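Local coordinates for uncharacterized protein SMc04130 (PDB 3JU2) that is of unknown function but binds a zinc ion within a TIM barrel of the xylose isomerase-like family, at residues A[218-223]-A[249-254]; A[140-145]-A[171-176]; A[147-152]-A[178-183]. All coordinates share one frame; numbering follows the deposited sequence. Where two conformers were deposited one is given.

Interaction 1. Residues A[218-223]-A[249-254]; sequences TDRGMM and EIFSAD. With ZN (zinc ion), chain D.
T218 meets A253 where two loops of the xylose isomerase-like TIM barrel run together, one following strand 201-206 and the other strand 246-248. The T218 carbonyl accepts from A253 N at 2.9 Å, while its side chain lies against the A253 methyl group. OG1, set between the backbone N and the carbonyl carbon (chi1 59°), is linked through a water to D254 OD2, weakly at that end. D219 and S252 form a single backbone bridge. D219 OD2 forms a salt bridge with K214, while a second water donates to D219 OD1 and R220 O and accepts from S252 OG, which is also hydrogen-bonded to W256 N. The backbone N of R220 donates to F251 O at 2.9 Å, and its extended chain runs beside F251, pointing the same way. The guanidinium lies over one face of the phenyl ring as a cation-pi pair, CZ 4.3 Å from the ring centroid, with the two planes tilted 42° apart. NH1 donates to E249 O at 3.0 Å, from above the carbonyl plane. Past G221, M222, bent at chi2 and chi3, brings CE to 3.7 Å from I250 CD1. At the metal end E249 OE1 binds zinc at 2.1 Å, and the same oxygen takes a weak, salt-bridging hydrogen bond from R220 NH1 at 3.3 Å.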
loop_
_atom_site.group_PDB
_atom_site.type_symbol
_atom_site.label_atom_id
_atom_site.label_comp_id
_atom_site.label_asym_id
_atom_site.label_seq_id
_atom_site.Cartn_x
_atom_site.Cartn_y
_atom_site.Cartn_z
ATOM N N THR A 218 6.493 1.716 -12.711
ATOM C CA THR A 218 7.200 2.688 -13.540
ATOM C C THR A 218 6.355 3.906 -13.940
ATOM O O THR A 218 6.490 4.420 -15.055
ATOM C CB THR A 218 7.740 2.009 -14.822
ATOM O OG1 THR A 218 6.635 1.446 -15.545
ATOM C CG2 THR A 218 8.787 0.924 -14.486
ATOM N N ASP A 219 5.504 4.385 -13.036
ATOM C CA ASP A 219 4.744 5.615 -13.282
ATOM C C ASP A 219 4.826 6.565 -12.077
ATOM O O ASP A 219 3.835 7.190 -11.683
ATOM C CB ASP A 219 3.280 5.305 -13.647
ATOM C CG ASP A 219 2.548 6.523 -14.232
ATOM O OD1 ASP A 219 3.220 7.350 -14.891
ATOM O OD2 ASP A 219 1.317 6.666 -14.002
ATOM N N ARG A 220 6.010 6.630 -11.476
ATOM C CA ARG A 220 6.334 7.673 -10.518
ATOM C C ARG A 220 6.245 9.038 -11.197
ATOM O O ARG A 220 6.574 9.180 -12.386
ATOM C CB ARG A 220 7.731 7.462 -9.948
ATOM C CG ARG A 220 7.857 6.198 -9.115
ATOM C CD ARG A 220 9.098 6.350 -8.280
ATOM N NE ARG A 220 9.407 5.161 -7.513
ATOM C CZ ARG A 220 10.275 5.135 -6.507
ATOM N NH1 ARG A 220 10.928 6.245 -6.151
ATOM N NH2 ARG A 220 10.495 3.995 -5.858
ATOM N N GLY A 221 5.761 10.030 -10.454
ATOM C CA GLY A 221 5.717 11.402 -10.953
ATOM C C GLY A 221 6.939 12.251 -10.673
ATOM O O GLY A 221 7.721 11.986 -9.739
ATOM N N MET A 222 7.102 13.283 -11.498
ATOM C CA MET A 222 7.992 14.386 -11.188
ATOM C C MET A 222 7.352 15.181 -10.053
ATOM O O MET A 222 6.142 15.335 -10.010
ATOM C CB MET A 222 8.170 15.292 -12.425
ATOM C CG MET A 222 9.136 16.500 -12.239
ATOM S SD MET A 222 10.836 16.309 -11.882
ATOM C CE MET A 222 11.409 15.582 -13.445
ATOM N N MET A 223 8.185 15.665 -9.149
ATOM C CA MET A 223 7.749 16.507 -8.027
ATOM C C MET A 223 6.828 17.626 -8.492
ATOM O O MET A 223 7.169 18.377 -9.408
ATOM C CB MET A 223 8.978 17.057 -7.296
ATOM C CG MET A 223 9.918 15.997 -6.704
ATOM S SD MET A 223 11.176 15.212 -7.751
ATOM C CE MET A 223 12.026 16.700 -8.386
ATOM N N GLU A 249 14.293 10.285 -7.257
ATOM C CA GLU A 249 14.158 8.921 -7.794
ATOM C C GLU A 249 12.807 8.717 -8.497
ATOM O O GLU A 249 11.747 8.539 -7.857
ATOM C CB GLU A 249 14.373 7.882 -6.687
ATOM C CG GLU A 249 14.430 6.432 -7.202
ATOM C CD GLU A 249 14.606 5.438 -6.081
ATOM O OE1 GLU A 249 13.985 5.655 -5.027
ATOM O OE2 GLU A 249 15.364 4.456 -6.239
ATOM N N ILE A 250 12.841 8.775 -9.826
ATOM C CA ILE A 250 11.637 8.703 -10.641
ATOM C C ILE A 250 11.766 7.500 -11.588
ATOM O O ILE A 250 12.751 7.408 -12.306
ATOM C CB ILE A 250 11.453 9.998 -11.488
ATOM C CG1 ILE A 250 11.181 11.210 -10.574
ATOM C CG2 ILE A 250 10.294 9.833 -12.467
ATOM C CD1 ILE A 250 11.287 12.529 -11.289
ATOM N N PHE A 251 10.812 6.568 -11.547
ATOM C CA PHE A 251 10.737 5.526 -12.589
ATOM C C PHE A 251 9.543 5.906 -13.422
ATOM O O PHE A 251 8.393 5.872 -12.930
ATOM C CB PHE A 251 10.535 4.107 -12.031
ATOM C CG PHE A 251 11.473 3.722 -10.901
ATOM C CD1 PHE A 251 12.793 4.158 -10.859
ATOM C CD2 PHE A 251 11.033 2.855 -9.910
ATOM C CE1 PHE A 251 13.648 3.783 -9.804
ATOM C CE2 PHE A 251 11.881 2.471 -8.858
ATOM C CZ PHE A 251 13.193 2.936 -8.814
ATOM N N SER A 252 9.797 6.334 -14.660
ATOM C CA SER A 252 8.714 6.826 -15.527
ATOM C C SER A 252 8.873 6.293 -16.970
ATOM O O SER A 252 9.454 6.967 -17.826
ATOM C CB SER A 252 8.691 8.351 -15.525
ATOM O OG SER A 252 7.678 8.859 -16.388
ATOM N N ALA A 253 8.358 5.098 -17.216
ATOM C CA ALA A 253 8.552 4.411 -18.513
ATOM C C ALA A 253 7.986 5.178 -19.727
ATOM O O ALA A 253 8.583 5.151 -20.816
ATOM C CB ALA A 253 7.968 3.024 -18.456
ATOM N N ASP A 254 6.861 5.865 -19.513
ATOM C CA ASP A 254 6.065 6.499 -20.578
ATOM C C ASP A 254 6.162 8.014 -20.600
ATOM O O ASP A 254 5.504 8.678 -21.407
ATOM C CB ASP A 254 4.595 6.083 -20.463
ATOM C CG ASP A 254 4.344 4.662 -20.969
ATOM O OD1 ASP A 254 4.721 4.353 -22.125
ATOM O OD2 ASP A 254 3.763 3.853 -20.213
HETATM ZN ZN ZN D . 13.582 5.415 -3.001
HETATM O O HOH W 1 5.145 6.028 -17.186
HETATM O O HOH W 2 4.784 2.771 -17.219
HETATM O O HOH W 3 5.486 8.973 -14.867
HETATM O O HOH W 4 12.711 3.015 -4.181
#

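Interaction 2. Residues A[140-145]-A[171-176]. With ZN (zinc ion), chain D.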
loop_
_atom_site.group_PDB
_atom_site.type_symbol
_atom_site.label_atom_id
_atom_site.label_comp_id
_atom_site.label_asym_id
_atom_site.label_seq_id
_atom_site.Cartn_x
_atom_site.Cartn_y
_atom_site.Cartn_z
ATOM N N LEU A 140 23.608 1.144 6.907
ATOM C CA LEU A 140 22.646 0.374 6.133
ATOM C C LEU A 140 21.316 1.083 6.209
ATOM O O LEU A 140 20.786 1.256 7.293
ATOM C CB LEU A 140 22.521 -1.042 6.697
ATOM C CG LEU A 140 23.723 -1.978 6.540
ATOM C CD1 LEU A 140 23.393 -3.358 7.110
ATOM C CD2 LEU A 140 24.230 -2.090 5.089
ATOM N N ALA A 141 20.779 1.514 5.067
ATOM C CA ALA A 141 19.497 2.206 5.047
ATOM C C ALA A 141 18.392 1.268 4.576
ATOM O O ALA A 141 18.332 0.898 3.394
ATOM C CB ALA A 141 19.555 3.486 4.180
ATOM N N ILE A 142 17.551 0.847 5.516
ATOM C CA ILE A 142 16.352 0.086 5.172
ATOM C C ILE A 142 15.397 1.041 4.479
ATOM O O ILE A 142 15.006 2.064 5.041
ATOM C CB ILE A 142 15.662 -0.506 6.428
ATOM C CG1 ILE A 142 16.620 -1.472 7.152
ATOM C CG2 ILE A 142 14.325 -1.192 6.058
ATOM C CD1 ILE A 142 16.085 -1.932 8.489
ATOM N N GLU A 143 15.011 0.714 3.252
ATOM C CA GLU A 143 14.041 1.552 2.571
ATOM C C GLU A 143 12.695 0.844 2.629
ATOM O O GLU A 143 12.504 -0.155 1.910
ATOM C CB GLU A 143 14.467 1.826 1.123
ATOM C CG GLU A 143 13.406 2.568 0.336
ATOM C CD GLU A 143 13.865 2.951 -1.065
ATOM O OE1 GLU A 143 14.729 2.268 -1.654
ATOM O OE2 GLU A 143 13.325 3.930 -1.587
ATOM N N PRO A 144 11.775 1.324 3.499
ATOM C CA PRO A 144 10.467 0.710 3.451
ATOM C C PRO A 144 9.831 0.961 2.078
ATOM O O PRO A 144 9.929 2.074 1.545
ATOM C CB PRO A 144 9.686 1.441 4.541
ATOM C CG PRO A 144 10.409 2.708 4.791
ATOM C CD PRO A 144 11.839 2.410 4.510
ATOM N N LEU A 145 9.259 -0.089 1.498
ATOM C CA LEU A 145 8.615 0.013 0.183
ATOM C C LEU A 145 7.118 0.068 0.302
ATOM O O LEU A 145 6.516 -0.488 1.233
ATOM C CB LEU A 145 9.032 -1.137 -0.740
ATOM C CG LEU A 145 10.027 -0.759 -1.847
ATOM C CD1 LEU A 145 11.383 -0.314 -1.323
ATOM C CD2 LEU A 145 10.205 -1.939 -2.840
ATOM N N PRO A 171 23.002 0.265 16.538
ATOM C CA PRO A 171 23.790 1.198 15.714
ATOM C C PRO A 171 24.192 0.663 14.339
ATOM O O PRO A 171 24.488 -0.531 14.183
ATOM C CB PRO A 171 25.053 1.437 16.561
ATOM C CG PRO A 171 24.646 1.062 17.963
ATOM C CD PRO A 171 23.718 -0.095 17.777
ATOM N N GLY A 172 24.204 1.552 13.351
ATOM C CA GLY A 172 24.709 1.194 12.022
ATOM C C GLY A 172 23.633 0.851 11.006
ATOM O O GLY A 172 23.954 0.568 9.851
ATOM N N VAL A 173 22.372 0.846 11.453
ATOM C CA VAL A 173 21.241 0.640 10.559
ATOM C C VAL A 173 20.217 1.758 10.766
ATOM O O VAL A 173 19.828 2.078 11.895
ATOM C CB VAL A 173 20.639 -0.811 10.660
ATOM C CG1 VAL A 173 20.061 -1.112 12.043
ATOM C CG2 VAL A 173 19.614 -1.070 9.553
ATOM N N GLY A 174 19.824 2.387 9.659
ATOM C CA GLY A 174 18.830 3.432 9.689
ATOM C C GLY A 174 17.846 3.232 8.544
ATOM O O GLY A 174 17.715 2.121 8.008
ATOM N N VAL A 175 17.150 4.308 8.208
ATOM C CA VAL A 175 16.083 4.310 7.197
ATOM C C VAL A 175 16.354 5.296 6.036
ATOM O O VAL A 175 16.894 6.395 6.245
ATOM C CB VAL A 175 14.668 4.532 7.821
ATOM C CG1 VAL A 175 14.313 3.383 8.820
ATOM C CG2 VAL A 175 14.559 5.905 8.489
ATOM N N ALA A 176 16.003 4.859 4.816
ATOM C CA ALA A 176 15.861 5.740 3.660
ATOM C C ALA A 176 14.368 6.023 3.534
ATOM O O ALA A 176 13.580 5.095 3.348
ATOM C CB ALA A 176 16.388 5.064 2.382
HETATM ZN ZN ZN D . 13.582 5.415 -3.001
HETATM O O HOH W 5 10.924 4.643 2.119
#
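L140 N donates to G172 O at 3.0 Å, the first of four backbone hydrogen bonds that tie the two segments side by side. The carbonyl oxygen of L140 is taken in turn by G174 N at 2.8 Å. G174 O accepts from I142 N, also at 2.8 Å, and I142 O receives A176 N at 3.0 Å. Donors and acceptors thus alternate as in a parallel pair, and CA-H...O contacts from V173 to L140 O and from V175 to I142 O give both carbonyls a second, softer partner. These are neighbouring strands of the closed eight-stranded barrel, joined by the beta-alpha-beta crossover through helix 159-169. The alternate N-H and C=O of A141 face the other way, to strand 101-104, which occupies the far edge of strand 140-142. Side chains of L140, I142, V173 and V175 point to one face, toward the surrounding helices; there I142 CD1 lies 3.8 Å from V173 CG2. A141 CB and A176 CB meet at 4.0 Å. One water donates to both P144 O and A176 O and so links the two segments beyond the last strand bond. E143 leaves its backbone with chi1 near 180° (174°) and stays extended, which carries it past A176 and puts OE2 2.1 Å from zinc.

Interaction 3. Residues A[147-152]-A[178-183]. With ZN (zinc ion), chain D.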
loop_
_atom_site.group_PDB
_atom_site.type_symbol
_atom_site.label_atom_id
_atom_site.label_comp_id
_atom_site.label_asym_id
_atom_site.label_seq_id
_atom_site.Cartn_x
_atom_site.Cartn_y
_atom_site.Cartn_z
ATOM N N PRO A 147 3.371 -0.684 0.313
ATOM C CA PRO A 147 2.603 -1.934 0.516
ATOM C C PRO A 147 2.268 -2.725 -0.768
ATOM O O PRO A 147 2.220 -3.929 -0.717
ATOM C CB PRO A 147 1.335 -1.443 1.186
ATOM C CG PRO A 147 1.853 -0.356 2.056
ATOM C CD PRO A 147 2.871 0.386 1.182
ATOM N N MET A 148 2.089 -2.059 -1.909
ATOM C CA MET A 148 1.814 -2.806 -3.158
ATOM C C MET A 148 2.959 -3.718 -3.602
ATOM O O MET A 148 2.750 -4.644 -4.411
ATOM C CB MET A 148 1.320 -1.878 -4.297
ATOM C CG MET A 148 2.324 -0.960 -4.977
ATOM S SD MET A 148 1.432 0.257 -6.074
ATOM C CE MET A 148 2.726 1.491 -6.101
ATOM N N TYR A 149 4.151 -3.484 -3.059
ATOM C CA TYR A 149 5.337 -4.267 -3.396
ATOM C C TYR A 149 5.657 -5.434 -2.453
ATOM O O TYR A 149 6.711 -6.061 -2.588
ATOM C CB TYR A 149 6.557 -3.354 -3.476
ATOM C CG TYR A 149 6.422 -2.224 -4.458
ATOM C CD1 TYR A 149 6.060 -2.452 -5.802
ATOM C CD2 TYR A 149 6.665 -0.918 -4.056
ATOM C CE1 TYR A 149 5.955 -1.382 -6.702
ATOM C CE2 TYR A 149 6.568 0.149 -4.932
ATOM C CZ TYR A 149 6.207 -0.073 -6.250
ATOM O OH TYR A 149 6.120 1.042 -7.065
ATOM N N ALA A 150 4.759 -5.689 -1.514
ATOM C CA ALA A 150 5.011 -6.605 -0.380
ATOM C C ALA A 150 5.290 -8.052 -0.791
ATOM O O ALA A 150 6.210 -8.683 -0.253
ATOM C CB ALA A 150 3.848 -6.542 0.626
ATOM N N ALA A 151 4.518 -8.556 -1.755
ATOM C CA ALA A 151 4.596 -9.975 -2.174
ATOM C C ALA A 151 5.871 -10.338 -2.938
ATOM O O ALA A 151 6.401 -11.435 -2.774
ATOM C CB ALA A 151 3.350 -10.345 -3.017
ATOM N N ASP A 152 6.366 -9.425 -3.771
ATOM C CA ASP A 152 7.397 -9.780 -4.746
ATOM C C ASP A 152 8.625 -8.877 -4.851
ATOM O O ASP A 152 9.528 -9.162 -5.649
ATOM C CB ASP A 152 6.765 -9.998 -6.138
ATOM C CG ASP A 152 5.900 -8.822 -6.601
ATOM O OD1 ASP A 152 5.722 -7.827 -5.854
ATOM O OD2 ASP A 152 5.392 -8.902 -7.737
ATOM N N ASP A 178 11.594 7.303 1.427
ATOM C CA ASP A 178 11.140 7.657 0.060
ATOM C C ASP A 178 9.674 8.032 0.102
ATOM O O ASP A 178 8.807 7.211 0.469
ATOM C CB ASP A 178 11.385 6.475 -0.893
ATOM C CG ASP A 178 11.111 6.810 -2.406
ATOM O OD1 ASP A 178 10.308 7.689 -2.767
ATOM O OD2 ASP A 178 11.764 6.166 -3.253
ATOM N N VAL A 179 9.363 9.263 -0.294
ATOM C CA VAL A 179 7.983 9.751 -0.262
ATOM C C VAL A 179 6.986 8.853 -1.029
ATOM O O VAL A 179 5.827 8.753 -0.636
ATOM C CB VAL A 179 7.867 11.238 -0.728
ATOM C CG1 VAL A 179 8.745 12.155 0.155
ATOM C CG2 VAL A 179 8.205 11.412 -2.254
ATOM N N TYR A 180 7.449 8.188 -2.097
ATOM C CA TYR A 180 6.584 7.319 -2.906
ATOM C C TYR A 180 6.081 6.157 -2.052
ATOM O O TYR A 180 4.917 5.775 -2.137
ATOM C CB TYR A 180 7.324 6.768 -4.126
ATOM C CG TYR A 180 6.385 6.350 -5.232
ATOM C CD1 TYR A 180 5.726 7.313 -5.992
ATOM C CD2 TYR A 180 6.152 4.993 -5.514
ATOM C CE1 TYR A 180 4.837 6.942 -7.014
ATOM C CE2 TYR A 180 5.281 4.601 -6.557
ATOM C CZ TYR A 180 4.637 5.589 -7.303
ATOM O OH TYR A 180 3.777 5.237 -8.313
ATOM N N HIS A 181 6.973 5.647 -1.219
ATOM C CA HIS A 181 6.684 4.488 -0.388
ATOM C C HIS A 181 5.886 4.771 0.890
ATOM O O HIS A 181 5.176 3.894 1.366
ATOM C CB HIS A 181 7.996 3.781 -0.084
ATOM C CG HIS A 181 8.712 3.312 -1.312
ATOM N ND1 HIS A 181 8.052 2.764 -2.398
ATOM C CD2 HIS A 181 10.029 3.288 -1.619
ATOM C CE1 HIS A 181 8.940 2.433 -3.322
ATOM N NE2 HIS A 181 10.143 2.743 -2.872
ATOM N N VAL A 182 5.981 5.997 1.423
ATOM C CA VAL A 182 5.485 6.291 2.791
ATOM C C VAL A 182 4.452 7.406 2.902
ATOM O O VAL A 182 3.827 7.546 3.961
ATOM C CB VAL A 182 6.648 6.635 3.761
ATOM C CG1 VAL A 182 7.716 5.563 3.766
ATOM C CG2 VAL A 182 7.273 8.004 3.387
ATOM N N TRP A 183 4.259 8.195 1.829
ATOM C CA TRP A 183 3.408 9.405 1.909
ATOM C C TRP A 183 1.998 9.141 2.466
ATOM O O TRP A 183 1.439 9.993 3.138
ATOM C CB TRP A 183 3.303 10.132 0.531
ATOM C CG TRP A 183 2.368 9.417 -0.406
ATOM C CD1 TRP A 183 2.658 8.343 -1.215
ATOM C CD2 TRP A 183 0.977 9.678 -0.566
ATOM N NE1 TRP A 183 1.522 7.938 -1.878
ATOM C CE2 TRP A 183 0.476 8.734 -1.490
ATOM C CE3 TRP A 183 0.100 10.629 -0.018
ATOM C CZ2 TRP A 183 -0.859 8.704 -1.868
ATOM C CZ3 TRP A 183 -1.220 10.614 -0.402
ATOM C CH2 TRP A 183 -1.699 9.645 -1.317
HETATM ZN ZN ZN D . 13.582 5.415 -3.001
#
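Y149 reaches from a short 3-10 turn toward H181 and Y180, joining the loop after strand 140-142 to the short helix after strand 173-178 at the C-terminal end of the TIM barrel strands. From CB the tyrosine sets CG beside its backbone N and anti to the carbonyl carbon (chi1 -57°), which swings the ring toward that helix. M148 CG lies over the centre of one ring face, 4.0 Å above the plane. Along the rim, CD2 comes to 4.1 Å from H181 CE1, and CE2 approaches the same imidazole carbon at 3.7 Å. The two rings meet rim to rim, their planes 86° apart and neither over the other's face. At the tip, OH lies 3.7 Å from Y180 CE2, near the plane of that ring, while its hydrogen bond goes to the backbone carbonyl of M216. Replacing the tyrosine with an alanine removes the phenol and would probably leave the M216 carbonyl without this partner and open a gap between M148 and the H181 edge. M148 continues past the tyrosine to bring CE within 4.1 Å of Y180 CE2. P147 packs on P147 of the second subunit. D178 holds the start of the helix as its N-cap: OD1 accepts from Y180 N at 3.0 Å, while OD2 of the same carboxylate binds zinc at 2.0 Å.

All three interactions touch the one zinc ion. Interaction 2 pairs neighbouring barrel strands; interactions 1 and 3 lie in the loops and short helix that follow strands. Centres of interactions 1 and 2 are about 23 Å apart, whereas interaction 3 sits about 14 Å from each. Along the chain the segments of interactions 2 and 3 alternate, strand 173-178 leading straight into helix 179-182, and interaction 1 comes after both. Each supplies one metal ligand: E249, E143 and D178 for interactions 1, 2 and 3, with H205 completing the four. R220 of interaction 1 also forms a salt bridge to D178 of interaction 3, so the metal-binding end of the barrel is knitted together from distant parts of the sequence.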